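Local coordinates for protein putative peptidyl-prolyl cis-trans isomerase Cbf2 (Campylobacter jejuni, PDB 3RFW) that probably catalyses the cis-trans isomerisation of peptidyl-proline bonds and is a SurA-like chaperone, at residues T2-N7 with Q43-D48; D128-L133 with G187-T192. All blocks are in the same frame, centred on the assembly; numbering follows the deposited sequence.

The two contacts follow one another along the chain; they neither nest nor cross. The chain opens with the strand of contact 1, turns back in strand 9-12, runs through helix 13-24 and closes the loop on helix 34-56, leaving 35 residues between the segments. Helices 63-86 and 93-103 then lead into strand 108-120. Contact 2 opens on helix 123-133 and closes at the start of strand 188-196, with 53 residues between, inside the PpiC-type isomerase region. Contact 1 ties the N-terminal hairpin to a long helix, and contact 2 ties a helix to an outer strand of a four-stranded sheet. Their centres lie about 81 Å apart, on opposite sides of the chain's centre.

Contact 1: residues T2-N7 with Q43-D48; sequences TVATVN and QYIMQD
Ala4 and Val6 of the N-terminal strand both touch Ile45 of helix 34-56, and apolar packing makes up the whole meeting. The two strand residues are two positions apart, so they put their CB atoms on the same side, facing the helix. Ile45 answers with both of its branches. Its CD1 tip reaches the methyl of Ala4, with Ile45 CD1 3.8 Å from Ala4 CB. Its short branch meets Val6, with Ile45 CG2 3.9 Å from Val6 CG2. Val6 CG2 also lies 4.0 Å from Ile45 CG1, so this methyl rests against the fork of the isoleucine. The side chains of Val6 and Ile45 pass alongside each other, pointing in opposite directions. Val6 turns CG1 anti to its backbone N (chi1 -180°), which leaves CG2 as the methyl next to Ile45. The backbones stay well apart, with 7.7 Å between Val6 CA and Ile45 CA. Val6 also packs on Leu49, one turn further along the same helix, and on Ile11 of strand 9-12.

The strand side is held by backbone hydrogen bonds. Val3 and Ala4 both pair with Ile11, which makes a classic beta bulge in the hairpin. Ala4, Thr5 and Val6 form an antiparallel ladder with a strand of the second subunit. Ile45 also packs on Tyr251 of the second subunit, so the apolar patch extends across the interface.

On the helix, the hydroxyl of Tyr44 is hydrogen-bonded to Glu15. This links helix 34-56 to helix 13-24 beside the contact.

The three touching residues are buried. This is helix-on-sheet packing at a bulged beta hairpin whose sheet runs on into another chain, consistent with a strand-exchanged dimer in the N-terminal region of this SurA-like chaperone.

Contact 2: residues D128-L133 with G187-T192; sequences DIINEL and GTITTT
Ile130 packs against flat peptide groups of residues 190-192; no aromatic ring takes part. Ile130 CD1 sits over one face of the peptide between Thr191 and Thr192, 3.6 Å from Thr191 O. Ile130 CG2 lies on the same side but displaced past the oxygen, 3.8 Å from Thr191 O. The preceding carbonyl is met as well: Ile130 CG1 is 3.6 Å from Thr190 O, and CD1 stands off the plane of that peptide. CD1 goes on to touch the carbonyl carbon of Thr192. With CG1 anti to its own carbonyl carbon (chi1 -79°), Ile130 carries its long branch to the carbonyls of Thr190 and Thr191. CG2 also meets Ile189, loosely, at 4.5 Å between Ile130 CG2 and Ile189 CD1.

Val202 of strand 199-213 touches both Ile130 and Thr190. Ile189 packs on Leu204 of the same strand. Helix 123-133 packs on Ile189 of the outer strand and on loop residues 190-192 where that strand is broken, consistent with a parvulin-type fold. The contact is one of shape: aliphatic carbons lie against main-chain carbonyls, and it depends on van der Waals packing, with no polar bond between the segments.

Contact 1: residues T2-N7 with Q43-D48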
loop_
_atom_site.group_PDB
_atom_site.type_symbol
_atom_site.label_atom_id
_atom_site.label_comp_id
_atom_site.label_asym_id
_atom_site.label_seq_id
_atom_site.Cartn_x
_atom_site.Cartn_y
_atom_site.Cartn_z
ATOM N N THR A 2 -44.183 0.841 -5.555
ATOM C CA THR A 2 -43.768 0.162 -6.761
ATOM C C THR A 2 -43.058 1.139 -7.658
ATOM O O THR A 2 -43.575 2.210 -7.932
ATOM C CB THR A 2 -44.973 -0.397 -7.478
ATOM O OG1 THR A 2 -45.527 -1.426 -6.663
ATOM C CG2 THR A 2 -44.577 -0.978 -8.827
ATOM N N VAL A 3 -41.836 0.811 -8.053
ATOM C CA VAL A 3 -41.048 1.756 -8.850
ATOM C C VAL A 3 -40.919 1.200 -10.264
ATOM O O VAL A 3 -40.410 1.860 -11.161
ATOM C CB VAL A 3 -39.652 2.012 -8.215
ATOM C CG1 VAL A 3 -39.802 2.829 -6.941
ATOM C CG2 VAL A 3 -38.945 0.680 -7.918
ATOM N N ALA A 4 -41.304 -0.059 -10.431
ATOM C CA ALA A 4 -41.222 -0.717 -11.727
ATOM C C ALA A 4 -41.984 -2.030 -11.688
ATOM O O ALA A 4 -42.220 -2.571 -10.615
ATOM C CB ALA A 4 -39.762 -0.953 -12.124
ATOM N N THR A 5 -42.330 -2.558 -12.865
ATOM C CA THR A 5 -42.889 -3.898 -12.977
ATOM C C THR A 5 -42.040 -4.578 -14.005
ATOM O O THR A 5 -41.521 -3.938 -14.917
ATOM C CB THR A 5 -44.382 -3.909 -13.479
ATOM O OG1 THR A 5 -44.438 -3.421 -14.829
ATOM C CG2 THR A 5 -45.277 -3.031 -12.598
ATOM N N VAL A 6 -41.865 -5.873 -13.842
ATOM C CA VAL A 6 -41.064 -6.674 -14.742
ATOM C C VAL A 6 -41.868 -7.900 -15.059
ATOM O O VAL A 6 -42.184 -8.675 -14.155
ATOM C CB VAL A 6 -39.767 -7.148 -14.075
ATOM C CG1 VAL A 6 -38.946 -7.998 -15.080
ATOM C CG2 VAL A 6 -38.926 -5.952 -13.618
ATOM N N ASN A 7 -42.208 -8.069 -16.339
ATOM C CA ASN A 7 -43.176 -9.066 -16.793
ATOM C C ASN A 7 -44.454 -9.094 -15.956
ATOM O O ASN A 7 -45.009 -10.150 -15.706
ATOM C CB ASN A 7 -42.543 -10.451 -16.861
ATOM C CG ASN A 7 -41.405 -10.529 -17.869
ATOM O OD1 ASN A 7 -40.436 -11.287 -17.697
ATOM N ND2 ASN A 7 -41.547 -9.803 -18.951
ATOM N N GLN A 43 -30.151 -1.406 -12.667
ATOM C CA GLN A 43 -29.185 -2.362 -12.168
ATOM C C GLN A 43 -29.853 -3.507 -11.360
ATOM O O GLN A 43 -29.573 -4.690 -11.585
ATOM C CB GLN A 43 -28.153 -1.630 -11.331
ATOM C CG GLN A 43 -26.997 -2.513 -10.926
ATOM C CD GLN A 43 -25.776 -1.713 -10.476
ATOM O OE1 GLN A 43 -25.702 -0.477 -10.652
ATOM N NE2 GLN A 43 -24.801 -2.417 -9.903
ATOM N N TYR A 44 -30.823 -3.153 -10.525
ATOM C CA TYR A 44 -31.488 -4.121 -9.654
ATOM C C TYR A 44 -32.369 -5.070 -10.452
ATOM O O TYR A 44 -32.323 -6.303 -10.257
ATOM C CB TYR A 44 -32.320 -3.404 -8.572
ATOM C CG TYR A 44 -33.100 -4.371 -7.684
ATOM C CD1 TYR A 44 -34.389 -4.778 -8.029
ATOM C CD2 TYR A 44 -32.488 -4.990 -6.592
ATOM C CE1 TYR A 44 -35.052 -5.777 -7.328
ATOM C CE2 TYR A 44 -33.170 -5.964 -5.839
ATOM C CZ TYR A 44 -34.450 -6.342 -6.199
ATOM O OH TYR A 44 -35.137 -7.273 -5.435
ATOM N N ILE A 45 -33.057 -4.514 -11.453
ATOM C CA ILE A 45 -33.875 -5.317 -12.391
ATOM C C ILE A 45 -33.004 -6.300 -13.177
ATOM O O ILE A 45 -33.344 -7.466 -13.393
ATOM C CB ILE A 45 -34.664 -4.350 -13.363
ATOM C CG1 ILE A 45 -35.795 -3.662 -12.573
ATOM C CG2 ILE A 45 -35.186 -5.128 -14.558
ATOM C CD1 ILE A 45 -36.401 -2.430 -13.227
ATOM N N MET A 46 -31.824 -5.848 -13.555
ATOM C CA MET A 46 -30.883 -6.709 -14.274
ATOM C C MET A 46 -30.418 -7.859 -13.379
ATOM O O MET A 46 -30.404 -9.029 -13.808
ATOM C CB MET A 46 -29.692 -5.879 -14.789
ATOM C CG MET A 46 -28.474 -6.705 -15.251
ATOM S SD MET A 46 -28.870 -7.408 -16.862
ATOM C CE MET A 46 -28.869 -5.864 -17.796
ATOM N N GLN A 47 -30.047 -7.533 -12.141
ATOM C CA GLN A 47 -29.784 -8.550 -11.089
ATOM C C GLN A 47 -30.981 -9.497 -10.928
ATOM O O GLN A 47 -30.838 -10.681 -11.007
ATOM C CB GLN A 47 -29.427 -7.851 -9.745
ATOM C CG GLN A 47 -29.165 -8.782 -8.524
ATOM C CD GLN A 47 -30.419 -9.054 -7.657
ATOM O OE1 GLN A 47 -31.493 -8.455 -7.839
ATOM N NE2 GLN A 47 -30.265 -9.934 -6.684
ATOM N N ASP A 48 -32.182 -8.962 -10.968
ATOM C CA ASP A 48 -33.355 -9.805 -10.795
ATOM C C ASP A 48 -33.578 -10.788 -11.924
ATOM O O ASP A 48 -33.941 -11.959 -11.719
ATOM C CB ASP A 48 -34.579 -8.954 -10.581
ATOM C CG ASP A 48 -35.783 -9.776 -10.163
ATOM O OD1 ASP A 48 -35.845 -10.180 -8.986
ATOM O OD2 ASP A 48 -36.656 -10.034 -11.026
#

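Contact 2: residues D128-L133 with G187-T192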
loop_
_atom_site.group_PDB
_atom_site.type_symbol
_atom_site.label_atom_id
_atom_site.label_comp_id
_atom_site.label_asym_id
_atom_site.label_seq_id
_atom_site.Cartn_x
_atom_site.Cartn_y
_atom_site.Cartn_z
ATOM N N ASP A 128 41.143 21.749 13.872
ATOM C CA ASP A 128 41.397 22.802 12.884
ATOM C C ASP A 128 40.113 23.324 12.265
ATOM O O ASP A 128 39.999 24.513 11.973
ATOM C CB ASP A 128 42.328 22.308 11.763
ATOM C CG ASP A 128 43.792 22.238 12.192
ATOM O OD1 ASP A 128 44.065 22.153 13.411
ATOM O OD2 ASP A 128 44.673 22.237 11.300
ATOM N N ILE A 129 39.181 22.430 11.954
ATOM C CA ILE A 129 37.855 22.902 11.560
ATOM C C ILE A 129 37.266 23.737 12.688
ATOM O O ILE A 129 36.785 24.847 12.455
ATOM C CB ILE A 129 36.888 21.759 11.181
ATOM C CG1 ILE A 129 37.262 21.193 9.807
ATOM C CG2 ILE A 129 35.419 22.255 11.185
ATOM C CD1 ILE A 129 37.122 19.688 9.715
ATOM N N ILE A 130 37.350 23.221 13.910
ATOM C CA ILE A 130 36.800 23.925 15.066
ATOM C C ILE A 130 37.371 25.340 15.159
ATOM O O ILE A 130 36.619 26.324 15.244
ATOM C CB ILE A 130 37.041 23.145 16.368
ATOM C CG1 ILE A 130 36.011 22.011 16.489
ATOM C CG2 ILE A 130 36.942 24.085 17.577
ATOM C CD1 ILE A 130 36.306 21.015 17.591
ATOM N N ASN A 131 38.691 25.424 14.978
ATOM C CA ASN A 131 39.424 26.682 14.792
ATOM C C ASN A 131 38.897 27.642 13.735
ATOM O O ASN A 131 38.786 28.847 13.983
ATOM C CB ASN A 131 40.880 26.373 14.459
ATOM C CG ASN A 131 41.745 26.347 15.673
ATOM O OD1 ASN A 131 42.246 25.290 16.068
ATOM N ND2 ASN A 131 41.906 27.511 16.307
ATOM N N GLU A 132 38.711 27.137 12.519
ATOM C CA GLU A 132 38.236 27.976 11.428
ATOM C C GLU A 132 36.892 28.623 11.737
ATOM O O GLU A 132 36.575 29.688 11.191
ATOM C CB GLU A 132 38.132 27.173 10.132
ATOM C CG GLU A 132 39.133 27.594 9.070
ATOM C CD GLU A 132 39.031 26.757 7.816
ATOM O OE1 GLU A 132 38.586 27.301 6.780
ATOM O OE2 GLU A 132 39.372 25.552 7.875
ATOM N N LEU A 133 36.095 27.959 12.579
ATOM C CA LEU A 133 34.732 28.402 12.902
ATOM C C LEU A 133 34.631 29.159 14.245
ATOM O O LEU A 133 33.613 29.810 14.535
ATOM C CB LEU A 133 33.757 27.210 12.878
ATOM C CG LEU A 133 33.716 26.353 11.604
ATOM C CD1 LEU A 133 33.220 24.944 11.882
ATOM C CD2 LEU A 133 32.907 27.009 10.486
ATOM N N GLY A 187 22.188 26.544 17.639
ATOM C CA GLY A 187 23.019 27.477 16.888
ATOM C C GLY A 187 24.507 27.399 17.210
ATOM O O GLY A 187 25.273 28.295 16.822
ATOM N N THR A 188 24.923 26.355 17.933
ATOM C CA THR A 188 26.321 26.261 18.369
ATOM C C THR A 188 26.969 24.976 17.898
ATOM O O THR A 188 26.283 23.977 17.628
ATOM C CB THR A 188 26.486 26.318 19.913
ATOM O OG1 THR A 188 25.954 25.128 20.517
ATOM C CG2 THR A 188 25.809 27.565 20.512
ATOM N N ILE A 189 28.299 24.986 17.903
ATOM C CA ILE A 189 29.082 23.818 17.519
ATOM C C ILE A 189 29.711 23.170 18.739
ATOM O O ILE A 189 29.914 23.816 19.758
ATOM C CB ILE A 189 30.201 24.162 16.493
ATOM C CG1 ILE A 189 31.099 25.296 17.026
ATOM C CG2 ILE A 189 29.588 24.516 15.135
ATOM C CD1 ILE A 189 32.605 25.034 16.861
ATOM N N THR A 190 29.979 21.881 18.626
ATOM C CA THR A 190 30.907 21.212 19.500
ATOM C C THR A 190 32.286 21.886 19.386
ATOM O O THR A 190 32.871 21.989 18.292
ATOM C CB THR A 190 30.992 19.713 19.154
ATOM O OG1 THR A 190 31.890 19.072 20.063
ATOM C CG2 THR A 190 31.517 19.518 17.749
ATOM N N THR A 191 32.718 22.475 20.497
ATOM C CA THR A 191 34.036 23.100 20.594
ATOM C C THR A 191 35.105 22.062 20.937
ATOM O O THR A 191 36.294 22.372 20.952
ATOM C CB THR A 191 34.041 24.228 21.661
ATOM O OG1 THR A 191 33.488 25.425 21.096
ATOM C CG2 THR A 191 35.459 24.515 22.142
ATOM N N THR A 192 34.684 20.837 21.230
ATOM C CA THR A 192 35.624 19.720 21.278
ATOM C C THR A 192 35.186 18.603 20.356
ATOM O O THR A 192 34.001 18.248 20.322
ATOM C CB THR A 192 35.830 19.185 22.710
ATOM O OG1 THR A 192 36.844 19.962 23.350
ATOM C CG2 THR A 192 36.283 17.727 22.701
#